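PDB 1O12: N-acetylglucosamine-6-phosphate deacetylase from Thermotoga maritima, which probably removes the acetyl group from N-acetylglucosamine 6-phosphate in amino-sugar metabolism, using one divalent metal cation bound in each subunit. Local coordinates for residues 286-291 and 302-307; 269-272 and 278-281; 173-178 and 200-205; 191-196 and 228-233. All blocks are in the same frame, centred on the assembly; numbering follows the deposited sequence.

Interaction 1: 286-291 and 302-307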
loop_
_atom_site.group_PDB
_atom_site.type_symbol
_atom_site.label_atom_id
_atom_site.label_comp_id
_atom_site.label_asym_id
_atom_site.label_seq_id
_atom_site.Cartn_x
_atom_site.Cartn_y
_atom_site.Cartn_z
ATOM N N VAL A 286 29.810 -7.976 -12.694
ATOM C CA VAL A 286 28.399 -8.000 -13.033
ATOM C C VAL A 286 28.221 -8.652 -14.394
ATOM O O VAL A 286 29.006 -8.413 -15.309
ATOM C CB VAL A 286 27.831 -6.557 -13.093
ATOM C CG1 VAL A 286 26.339 -6.582 -13.139
ATOM C CG2 VAL A 286 28.291 -5.771 -11.893
ATOM N N LYS A 287 27.185 -9.472 -14.515
ATOM C CA LYS A 287 26.879 -10.168 -15.757
ATOM C C LYS A 287 25.600 -9.567 -16.272
ATOM O O LYS A 287 24.660 -9.361 -15.503
ATOM C CB LYS A 287 26.634 -11.651 -15.498
ATOM C CG LYS A 287 27.779 -12.389 -14.827
ATOM C CD LYS A 287 28.860 -12.784 -15.822
ATOM C CE LYS A 287 29.872 -13.732 -15.167
ATOM N NZ LYS A 287 29.223 -14.940 -14.546
ATOM N N VAL A 288 25.556 -9.290 -17.568
ATOM C CA VAL A 288 24.363 -8.715 -18.168
ATOM C C VAL A 288 23.768 -9.668 -19.208
ATOM O O VAL A 288 24.355 -9.895 -20.272
ATOM C CB VAL A 288 24.671 -7.341 -18.825
ATOM C CG1 VAL A 288 23.431 -6.771 -19.470
ATOM C CG2 VAL A 288 25.184 -6.371 -17.764
ATOM N N LYS A 289 22.606 -10.231 -18.871
ATOM C CA LYS A 289 21.883 -11.147 -19.750
ATOM C C LYS A 289 20.539 -10.513 -20.070
ATOM O O LYS A 289 19.751 -10.202 -19.165
ATOM C CB LYS A 289 21.674 -12.508 -19.069
ATOM C CG LYS A 289 22.972 -13.241 -18.695
ATOM C CD LYS A 289 23.610 -14.016 -19.872
ATOM C CE LYS A 289 24.306 -13.123 -20.918
ATOM N NZ LYS A 289 25.577 -12.475 -20.449
ATOM N N ASP A 290 20.281 -10.312 -21.358
ATOM C CA ASP A 290 19.027 -9.703 -21.796
ATOM C C ASP A 290 18.779 -8.322 -21.207
ATOM O O ASP A 290 17.643 -7.965 -20.913
ATOM C CB ASP A 290 17.843 -10.603 -21.452
ATOM C CG ASP A 290 17.574 -11.640 -22.516
ATOM O OD1 ASP A 290 17.282 -11.242 -23.668
ATOM O OD2 ASP A 290 17.655 -12.848 -22.196
ATOM N N GLY A 291 19.843 -7.550 -21.019
ATOM C CA GLY A 291 19.681 -6.205 -20.498
ATOM C C GLY A 291 19.600 -6.124 -18.995
ATOM O O GLY A 291 19.734 -5.042 -18.424
ATOM N N GLY A 302 21.832 -2.643 -10.654
ATOM C CA GLY A 302 21.525 -1.443 -11.417
ATOM C C GLY A 302 20.579 -1.807 -12.552
ATOM O O GLY A 302 19.827 -2.769 -12.423
ATOM N N SER A 303 20.615 -1.061 -13.656
ATOM C CA SER A 303 19.761 -1.354 -14.812
ATOM C C SER A 303 20.416 -0.863 -16.093
ATOM O O SER A 303 21.481 -0.242 -16.072
ATOM C CB SER A 303 18.402 -0.643 -14.700
ATOM O OG SER A 303 18.488 0.702 -15.176
ATOM N N THR A 304 19.766 -1.136 -17.212
ATOM C CA THR A 304 20.261 -0.657 -18.508
ATOM C C THR A 304 19.131 0.193 -19.111
ATOM O O THR A 304 19.079 0.455 -20.301
ATOM C CB THR A 304 20.644 -1.828 -19.456
ATOM O OG1 THR A 304 19.492 -2.637 -19.726
ATOM C CG2 THR A 304 21.717 -2.686 -18.809
ATOM N N LEU A 305 18.242 0.640 -18.231
ATOM C CA LEU A 305 17.086 1.442 -18.579
ATOM C C LEU A 305 17.455 2.858 -19.033
ATOM O O LEU A 305 18.125 3.571 -18.299
ATOM C CB LEU A 305 16.179 1.508 -17.349
ATOM C CG LEU A 305 14.852 2.256 -17.470
ATOM C CD1 LEU A 305 13.976 1.591 -18.500
ATOM C CD2 LEU A 305 14.176 2.275 -16.124
ATOM N N PHE A 306 17.043 3.256 -20.239
ATOM C CA PHE A 306 17.300 4.621 -20.716
ATOM C C PHE A 306 16.193 5.479 -20.115
ATOM O O PHE A 306 15.056 5.026 -20.013
ATOM C CB PHE A 306 17.240 4.727 -22.246
ATOM C CG PHE A 306 18.459 4.193 -22.955
ATOM C CD1 PHE A 306 19.652 3.980 -22.277
ATOM C CD2 PHE A 306 18.420 3.926 -24.331
ATOM C CE1 PHE A 306 20.781 3.514 -22.949
ATOM C CE2 PHE A 306 19.556 3.456 -25.005
ATOM C CZ PHE A 306 20.728 3.254 -24.312
ATOM N N PHE A 307 16.501 6.708 -19.714
ATOM C CA PHE A 307 15.473 7.520 -19.096
ATOM C C PHE A 307 14.231 7.568 -19.962
ATOM O O PHE A 307 13.104 7.409 -19.481
ATOM C CB PHE A 307 15.953 8.931 -18.822
ATOM C CG PHE A 307 15.122 9.630 -17.788
ATOM C CD1 PHE A 307 13.939 10.268 -18.145
ATOM C CD2 PHE A 307 15.474 9.561 -16.441
ATOM C CE1 PHE A 307 13.116 10.818 -17.166
ATOM C CE2 PHE A 307 14.671 10.102 -15.451
ATOM C CZ PHE A 307 13.487 10.733 -15.807
HETATM O O HOH W 1 17.640 -3.167 -16.668
#
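Thr-304 reaches across to Gly-291, at the turn of the beta-hairpin of strands 285-289 and 292-294, and fastens it to the loop that leads into helix 307-318. The polar part is one direct bond: OG1 of Thr-304 donates to Gly-291 O over 2.7 Å. It arrives in the carbonyl plane, on a lone pair, with a C=O...OG1 angle of 123°. A chi1 of 61° sets OG1 between the backbone N and the carbonyl carbon of its own residue, turning the hydroxyl to the hairpin. A water links the same partners, accepting from Thr-304 N and donating weakly to Gly-291 O. CG2 of Thr-304 lies 3.1 Å from Gly-291 O, so both branches adjoin that oxygen, but its apolar contact is thin: Val-288 CG1 is 4.5 Å away, and both side chains touch Pro-293. A valine in place of Thr-304 would probably leave Gly-291 O without its direct donor and the hairpin turn less firmly tied. The loop carries Gly-302, a predicted substrate-binding residue, and is shaped by an ST turn next to Thr-304: Ser-303 OG, which also bonds to Thr-266 O, accepts from Leu-305 N at 3.1 Å with an N-H...O angle of 158°.

Interaction 2: 269-272 and 278-281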
loop_
_atom_site.group_PDB
_atom_site.type_symbol
_atom_site.label_atom_id
_atom_site.label_comp_id
_atom_site.label_asym_id
_atom_site.label_seq_id
_atom_site.Cartn_x
_atom_site.Cartn_y
_atom_site.Cartn_z
ATOM N N ILE A 269 23.646 1.791 -15.448
ATOM C CA ILE A 269 25.082 1.610 -15.278
ATOM C C ILE A 269 25.749 1.753 -16.652
ATOM O O ILE A 269 25.057 1.844 -17.666
ATOM C CB ILE A 269 25.418 0.244 -14.656
ATOM C CG1 ILE A 269 24.913 -0.889 -15.549
ATOM C CG2 ILE A 269 24.827 0.175 -13.261
ATOM C CD1 ILE A 269 25.165 -2.277 -14.966
ATOM N N SER A 270 27.078 1.806 -16.674
ATOM C CA SER A 270 27.852 1.927 -17.912
ATOM C C SER A 270 27.415 0.953 -19.013
ATOM O O SER A 270 27.416 1.297 -20.189
ATOM C CB SER A 270 29.335 1.701 -17.613
ATOM O OG SER A 270 29.531 0.435 -16.993
ATOM N N ALA A 271 27.037 -0.259 -18.627
ATOM C CA ALA A 271 26.609 -1.275 -19.580
ATOM C C ALA A 271 25.380 -0.898 -20.410
ATOM O O ALA A 271 25.177 -1.442 -21.495
ATOM C CB ALA A 271 26.336 -2.588 -18.843
ATOM N N ALA A 272 24.552 0.018 -19.915
ATOM C CA ALA A 272 23.349 0.388 -20.639
ATOM C C ALA A 272 23.683 0.821 -22.052
ATOM O O ALA A 272 24.553 1.662 -22.261
ATOM C CB ALA A 272 22.618 1.490 -19.905
ATOM N N THR A 278 30.124 -8.252 -20.038
ATOM C CA THR A 278 30.473 -8.575 -18.660
ATOM C C THR A 278 31.421 -7.548 -18.053
ATOM O O THR A 278 32.633 -7.644 -18.233
ATOM C CB THR A 278 31.132 -9.964 -18.585
ATOM O OG1 THR A 278 30.231 -10.942 -19.123
ATOM C CG2 THR A 278 31.476 -10.319 -17.145
ATOM N N THR A 279 30.870 -6.575 -17.327
ATOM C CA THR A 279 31.689 -5.536 -16.701
ATOM C C THR A 279 31.647 -5.613 -15.175
ATOM O O THR A 279 31.537 -6.705 -14.600
ATOM C CB THR A 279 31.251 -4.101 -17.150
ATOM O OG1 THR A 279 29.857 -3.920 -16.893
ATOM C CG2 THR A 279 31.506 -3.890 -18.647
ATOM N N THR A 280 31.745 -4.452 -14.528
ATOM C CA THR A 280 31.730 -4.368 -13.064
ATOM C C THR A 280 31.111 -3.049 -12.570
ATOM O O THR A 280 30.952 -2.102 -13.351
ATOM C CB THR A 280 33.177 -4.461 -12.471
ATOM O OG1 THR A 280 33.919 -3.284 -12.825
ATOM C CG2 THR A 280 33.909 -5.698 -12.999
ATOM N N LEU A 281 30.770 -3.008 -11.275
ATOM C CA LEU A 281 30.197 -1.821 -10.611
ATOM C C LEU A 281 31.071 -1.558 -9.383
ATOM O O LEU A 281 30.971 -2.279 -8.387
ATOM C CB LEU A 281 28.747 -2.074 -10.159
ATOM C CG LEU A 281 27.622 -1.103 -10.550
ATOM C CD1 LEU A 281 26.520 -1.262 -9.512
ATOM C CD2 LEU A 281 28.095 0.364 -10.619
#
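Ile-269 and Leu-281 form the apolar half of this contact, in which a type I beta turn, 269-272, packs beside the weakly bonded edge strand 278-280. The two side chains cross at about a right angle, and the branch methyl CG2 of Ile-269 lies 4.1 Å from CG of Leu-281. With chi1 at 60°, Ile-269 holds CG2 beside its own backbone N, anti to the carbonyl carbon, and it is this branch that meets the leucine. The third main contributor is Thr-279. OG1 of Thr-279 lies 4.2 Å from the methyl CB of Ala-271 and 4.4 Å from Ser-270 OG, too far for a hydrogen bond; Ser-270 OG instead makes a weak one with Asp-69. The turn is closed by Ala-272 N donating to Ile-269 O at 2.9 Å, while backbone bonds tie Ile-269 to Ser-303 and Thr-279 to Val-286. The contact borders the active site: the side chain of Leu-281 comes within about 7 Å of the bound iron(III) ion. Turn and strand, with the leucine that follows it, thus meet by loose, undirected contacts, which would fix their spacing less strictly than directed bonds; the stricter positioning probably comes from backbone bonds to other neighbours.

Interaction 3: 173-178 and 200-205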
loop_
_atom_site.group_PDB
_atom_site.type_symbol
_atom_site.label_atom_id
_atom_site.label_comp_id
_atom_site.label_asym_id
_atom_site.label_seq_id
_atom_site.Cartn_x
_atom_site.Cartn_y
_atom_site.Cartn_z
ATOM N N LEU A 173 24.502 12.239 12.342
ATOM C CA LEU A 173 25.419 13.271 11.875
ATOM C C LEU A 173 25.056 13.729 10.458
ATOM O O LEU A 173 25.207 14.902 10.117
ATOM C CB LEU A 173 26.869 12.752 11.870
ATOM C CG LEU A 173 27.514 12.213 13.166
ATOM C CD1 LEU A 173 29.026 11.996 12.937
ATOM C CD2 LEU A 173 27.290 13.190 14.307
ATOM N N LEU A 174 24.569 12.805 9.640
ATOM C CA LEU A 174 24.221 13.126 8.264
ATOM C C LEU A 174 23.229 14.278 8.185
ATOM O O LEU A 174 23.195 15.000 7.202
ATOM C CB LEU A 174 23.670 11.887 7.544
ATOM C CG LEU A 174 24.577 10.659 7.555
ATOM C CD1 LEU A 174 23.849 9.517 6.867
ATOM C CD2 LEU A 174 25.933 10.948 6.880
ATOM N N LEU A 175 22.430 14.466 9.230
ATOM C CA LEU A 175 21.476 15.562 9.215
ATOM C C LEU A 175 22.167 16.903 9.091
ATOM O O LEU A 175 21.550 17.904 8.720
ATOM C CB LEU A 175 20.647 15.559 10.478
ATOM C CG LEU A 175 19.756 14.342 10.554
ATOM C CD1 LEU A 175 19.191 14.223 11.955
ATOM C CD2 LEU A 175 18.666 14.484 9.511
ATOM N N ARG A 176 23.447 16.948 9.403
ATOM C CA ARG A 176 24.098 18.222 9.295
ATOM C C ARG A 176 24.375 18.607 7.869
ATOM O O ARG A 176 24.760 19.741 7.606
ATOM C CB ARG A 176 25.365 18.219 10.117
ATOM C CG ARG A 176 25.036 18.315 11.588
ATOM C CD ARG A 176 26.212 17.956 12.416
ATOM N NE ARG A 176 27.352 18.780 12.030
ATOM C CZ ARG A 176 28.594 18.470 12.350
ATOM N NH1 ARG A 176 28.829 17.368 13.054
ATOM N NH2 ARG A 176 29.593 19.245 11.952
ATOM N N LEU A 177 24.139 17.676 6.943
ATOM C CA LEU A 177 24.402 17.917 5.527
ATOM C C LEU A 177 23.331 18.698 4.815
ATOM O O LEU A 177 23.626 19.401 3.852
ATOM C CB LEU A 177 24.600 16.604 4.779
ATOM C CG LEU A 177 25.789 15.773 5.270
ATOM C CD1 LEU A 177 25.898 14.489 4.429
ATOM C CD2 LEU A 177 27.052 16.601 5.166
ATOM N N VAL A 178 22.094 18.591 5.284
ATOM C CA VAL A 178 21.010 19.290 4.621
ATOM C C VAL A 178 21.251 20.787 4.483
ATOM O O VAL A 178 20.864 21.389 3.475
ATOM C CB VAL A 178 19.674 19.029 5.330
ATOM C CG1 VAL A 178 18.533 19.804 4.644
ATOM C CG2 VAL A 178 19.379 17.531 5.290
ATOM N N TYR A 200 12.314 11.386 9.574
ATOM C CA TYR A 200 11.218 12.049 8.898
ATOM C C TYR A 200 10.818 13.293 9.668
ATOM O O TYR A 200 10.413 14.280 9.079
ATOM C CB TYR A 200 10.021 11.123 8.807
ATOM C CG TYR A 200 8.789 11.789 8.239
ATOM C CD1 TYR A 200 8.681 12.040 6.864
ATOM C CD2 TYR A 200 7.711 12.152 9.078
ATOM C CE1 TYR A 200 7.535 12.625 6.324
ATOM C CE2 TYR A 200 6.549 12.743 8.548
ATOM C CZ TYR A 200 6.471 12.969 7.173
ATOM O OH TYR A 200 5.324 13.495 6.630
ATOM N N LYS A 201 10.924 13.234 10.991
ATOM C CA LYS A 201 10.575 14.369 11.831
ATOM C C LYS A 201 11.587 15.489 11.654
ATOM O O LYS A 201 11.291 16.641 11.960
ATOM C CB LYS A 201 10.569 13.964 13.293
ATOM C CG LYS A 201 9.594 12.868 13.668
ATOM C CD LYS A 201 9.923 12.344 15.085
ATOM C CE LYS A 201 8.929 11.288 15.508
ATOM N NZ LYS A 201 7.523 11.805 15.375
ATOM N N GLU A 202 12.782 15.152 11.168
ATOM C CA GLU A 202 13.828 16.154 10.968
ATOM C C GLU A 202 13.892 16.658 9.535
ATOM O O GLU A 202 14.797 17.409 9.178
ATOM C CB GLU A 202 15.195 15.594 11.342
ATOM C CG GLU A 202 15.382 15.196 12.805
ATOM C CD GLU A 202 15.148 16.340 13.812
ATOM O OE1 GLU A 202 15.488 17.516 13.528
ATOM O OE2 GLU A 202 14.638 16.043 14.920
ATOM N N GLY A 203 12.943 16.226 8.707
ATOM C CA GLY A 203 12.927 16.674 7.328
ATOM C C GLY A 203 13.366 15.695 6.261
ATOM O O GLY A 203 13.363 16.053 5.091
ATOM N N VAL A 204 13.767 14.477 6.605
ATOM C CA VAL A 204 14.154 13.554 5.537
ATOM C C VAL A 204 12.856 13.074 4.908
ATOM O O VAL A 204 12.039 12.433 5.583
ATOM C CB VAL A 204 14.953 12.315 6.064
ATOM C CG1 VAL A 204 15.298 11.399 4.903
ATOM C CG2 VAL A 204 16.250 12.778 6.812
ATOM N N LYS A 205 12.641 13.373 3.630
ATOM C CA LYS A 205 11.390 12.949 3.026
ATOM C C LYS A 205 11.505 12.227 1.684
ATOM O O LYS A 205 10.672 12.395 0.795
ATOM C CB LYS A 205 10.450 14.153 2.927
ATOM C CG LYS A 205 10.123 14.765 4.274
ATOM C CD LYS A 205 9.348 16.056 4.107
ATOM C CE LYS A 205 8.862 16.618 5.444
ATOM N NZ LYS A 205 8.050 17.860 5.210
#
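The Schellman motif that ends helix 193-200 sets Glu-202 and Val-204 against Leu-175, on the helically wound segment 173-178 that precedes strand 183-186. Both branches of Leu-175 take part. CD1 rests on the methylene CG of Glu-202 at 4.0 Å, whereas CD2 meets Val-204 CG2, also at 4.0 Å, and lies 4.1 Å from Glu-202 CB. The leucine crosses each partner at about a right angle. Glu-202 therefore contributes the aliphatic base of its chain; a bend at chi2 (-58°) turns the carboxylate off the line of CB and CG, and CG rather than the acid group touches the leucine. Val-204 presents CG2, the branch anti to its carbonyl carbon. Leu-184 and Phe-199 touch both Leu-175 and Val-204, so this small apolar cluster joins the segment, strand 183-186 and the end of the helix. Gly-203, with a positive phi, reverses the chain between the two partners of Leu-175: its N bonds to Tyr-200 O at 3.2 Å, and Val-204 N reaches back to Phe-199 O. The packing of Val-204, just after the glycine, on Phe-199 in the last helical turn is the hydrophobic contact that typically accompanies a Schellman motif.

Interaction 4: 191-196 and 228-233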
loop_
_atom_site.group_PDB
_atom_site.type_symbol
_atom_site.label_atom_id
_atom_site.label_comp_id
_atom_site.label_asym_id
_atom_site.label_seq_id
_atom_site.Cartn_x
_atom_site.Cartn_y
_atom_site.Cartn_z
ATOM N N ALA A 191 15.935 -0.470 8.769
ATOM C CA ALA A 191 15.288 0.346 9.775
ATOM C C ALA A 191 13.774 0.119 9.891
ATOM O O ALA A 191 13.060 -0.136 8.905
ATOM C CB ALA A 191 15.568 1.819 9.498
ATOM N N THR A 192 13.294 0.249 11.116
ATOM C CA THR A 192 11.893 0.082 11.413
ATOM C C THR A 192 11.195 1.382 11.070
ATOM O O THR A 192 11.821 2.350 10.676
ATOM C CB THR A 192 11.696 -0.184 12.912
ATOM O OG1 THR A 192 12.237 0.919 13.652
ATOM C CG2 THR A 192 12.420 -1.463 13.335
ATOM N N PHE A 193 9.882 1.392 11.241
ATOM C CA PHE A 193 9.082 2.570 10.993
ATOM C C PHE A 193 9.484 3.712 11.917
ATOM O O PHE A 193 9.560 4.868 11.480
ATOM C CB PHE A 193 7.615 2.248 11.216
ATOM C CG PHE A 193 6.714 3.439 11.118
ATOM C CD1 PHE A 193 6.342 3.944 9.878
ATOM C CD2 PHE A 193 6.232 4.052 12.266
ATOM C CE1 PHE A 193 5.511 5.030 9.779
ATOM C CE2 PHE A 193 5.388 5.156 12.178
ATOM C CZ PHE A 193 5.028 5.644 10.927
ATOM N N GLU A 194 9.752 3.403 13.186
ATOM C CA GLU A 194 10.118 4.456 14.138
ATOM C C GLU A 194 11.512 5.026 13.904
ATOM O O GLU A 194 11.747 6.208 14.172
ATOM C CB GLU A 194 10.009 3.960 15.599
ATOM C CG GLU A 194 8.569 3.624 16.080
ATOM C CD GLU A 194 7.583 4.814 16.013
ATOM O OE1 GLU A 194 6.352 4.558 16.092
ATOM O OE2 GLU A 194 8.024 5.994 15.889
ATOM N N GLU A 195 12.432 4.189 13.423
ATOM C CA GLU A 195 13.782 4.662 13.173
ATOM C C GLU A 195 13.794 5.586 11.972
ATOM O O GLU A 195 14.519 6.578 11.939
ATOM C CB GLU A 195 14.738 3.499 12.969
ATOM C CG GLU A 195 14.969 2.717 14.236
ATOM C CD GLU A 195 15.764 1.448 13.999
ATOM O OE1 GLU A 195 15.426 0.677 13.065
ATOM O OE2 GLU A 195 16.726 1.224 14.769
ATOM N N PHE A 196 12.971 5.270 10.987
ATOM C CA PHE A 196 12.865 6.128 9.829
ATOM C C PHE A 196 12.216 7.430 10.292
ATOM O O PHE A 196 12.651 8.511 9.905
ATOM C CB PHE A 196 11.995 5.481 8.755
ATOM C CG PHE A 196 11.590 6.421 7.679
ATOM C CD1 PHE A 196 12.429 6.668 6.610
ATOM C CD2 PHE A 196 10.395 7.104 7.767
ATOM C CE1 PHE A 196 12.076 7.596 5.636
ATOM C CE2 PHE A 196 10.035 8.034 6.806
ATOM C CZ PHE A 196 10.867 8.283 5.742
ATOM N N GLY A 228 7.215 4.707 3.642
ATOM C CA GLY A 228 7.190 5.219 2.279
ATOM C C GLY A 228 5.801 5.283 1.684
ATOM O O GLY A 228 5.444 6.239 0.992
ATOM N N LEU A 229 4.991 4.273 1.952
ATOM C CA LEU A 229 3.659 4.277 1.404
ATOM C C LEU A 229 2.715 5.131 2.229
ATOM O O LEU A 229 1.858 5.816 1.685
ATOM C CB LEU A 229 3.120 2.844 1.334
ATOM C CG LEU A 229 3.913 1.871 0.475
ATOM C CD1 LEU A 229 3.485 0.439 0.750
ATOM C CD2 LEU A 229 3.713 2.276 -0.995
ATOM N N LEU A 230 2.885 5.088 3.543
ATOM C CA LEU A 230 2.000 5.792 4.469
ATOM C C LEU A 230 2.084 7.294 4.455
ATOM O O LEU A 230 1.053 7.976 4.440
ATOM C CB LEU A 230 2.251 5.319 5.906
ATOM C CG LEU A 230 1.410 5.976 6.999
ATOM C CD1 LEU A 230 -0.055 5.656 6.761
ATOM C CD2 LEU A 230 1.842 5.481 8.366
ATOM N N LEU A 231 3.314 7.801 4.465
ATOM C CA LEU A 231 3.567 9.235 4.505
ATOM C C LEU A 231 3.394 9.918 3.160
ATOM O O LEU A 231 4.154 9.686 2.208
ATOM C CB LEU A 231 4.976 9.489 5.048
ATOM C CG LEU A 231 5.210 8.779 6.379
ATOM C CD1 LEU A 231 6.680 8.829 6.732
ATOM C CD2 LEU A 231 4.322 9.412 7.479
ATOM N N ASP A 232 2.399 10.795 3.099
ATOM C CA ASP A 232 2.075 11.519 1.877
ATOM C C ASP A 232 3.113 12.450 1.275
ATOM O O ASP A 232 3.120 12.632 0.069
ATOM C CB ASP A 232 0.776 12.263 2.087
ATOM C CG ASP A 232 -0.422 11.332 2.046
ATOM O OD1 ASP A 232 -0.331 10.201 2.626
ATOM O OD2 ASP A 232 -1.449 11.733 1.427
ATOM N N ASP A 233 3.990 13.032 2.091
ATOM C CA ASP A 233 5.013 13.927 1.554
ATOM C C ASP A 233 6.419 13.321 1.423
ATOM O O ASP A 233 7.387 14.053 1.268
ATOM C CB ASP A 233 5.091 15.192 2.388
ATOM C CG ASP A 233 5.345 14.895 3.809
ATOM O OD1 ASP A 233 5.447 15.849 4.605
ATOM O OD2 ASP A 233 5.440 13.685 4.129
#
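Where Phe-193 and Phe-196 meet Leu-230 and Leu-231, the first turn of helix 193-200 faces the end of helix 223-230, Leu-231 being the first residue past it, and the nearest CA atoms are those of Phe-193 and Gly-228, 9.3 Å apart. The apolar contact, two aromatic-leucine pairs, joins successive helices of a chain whose family belongs to the TIM-barrel clan. CD2 of Leu-230 lies obliquely to the Phe-193 ring, 4.0 Å from CE1 and 4.1 Å from CZ, and the two side chains cross at about a right angle. Phe-196 and Leu-231 instead approach from opposite directions: CD1 of the leucine comes to the ring edge, near its plane, 3.4 Å from CE2, a close fit for two carbons. Both phenylalanines have CG trans to the backbone N (chi1 174° and 167°), extending their rings from the helix to the leucines. A capping box closes the N-terminal end of helix 193-200. Thr-192 N donates to Glu-195 OE1 at 2.9 Å, on the anti lone pair of that oxygen, and Glu-195 N returns a bond to Thr-192 OG1 at 3.3 Å. Phe-196 also packs on Ile-224 and Ala-227 of helix 223-230, and Leu-231 on Met-197 and Tyr-200 of helix 193-200. The pair of helices borders the dimer interface, with Phe-193 against Glu-248 and Leu-230 against Lys-251, both on helix 247-257 of the second subunit.

From the N terminus, interaction 3 opens at 173-178 and interaction 4 at 191-196; 200-205 closes interaction 3 and 228-233 interaction 4. These loops cross, joining helix 193-200 to the segment before strand 183-186 and to the end of helix 223-230, and they touch where Tyr-200 OH probably bonds to Asp-233 OD2. Further on, interaction 2 closes the short loop from 269-272 to 278-281. Interaction 1 follows in series from 286-291, and 302-307 closes it, tying the hairpin to the loop before helix 307-318. The two adjoin: strands 278-280 and 285-289 are neighbours in one three-stranded antiparallel sheet, and Thr-304 packs on Ala-272. The centres of interactions 1 and 3 are about 32 Å apart, on opposite sides of the chain's centre.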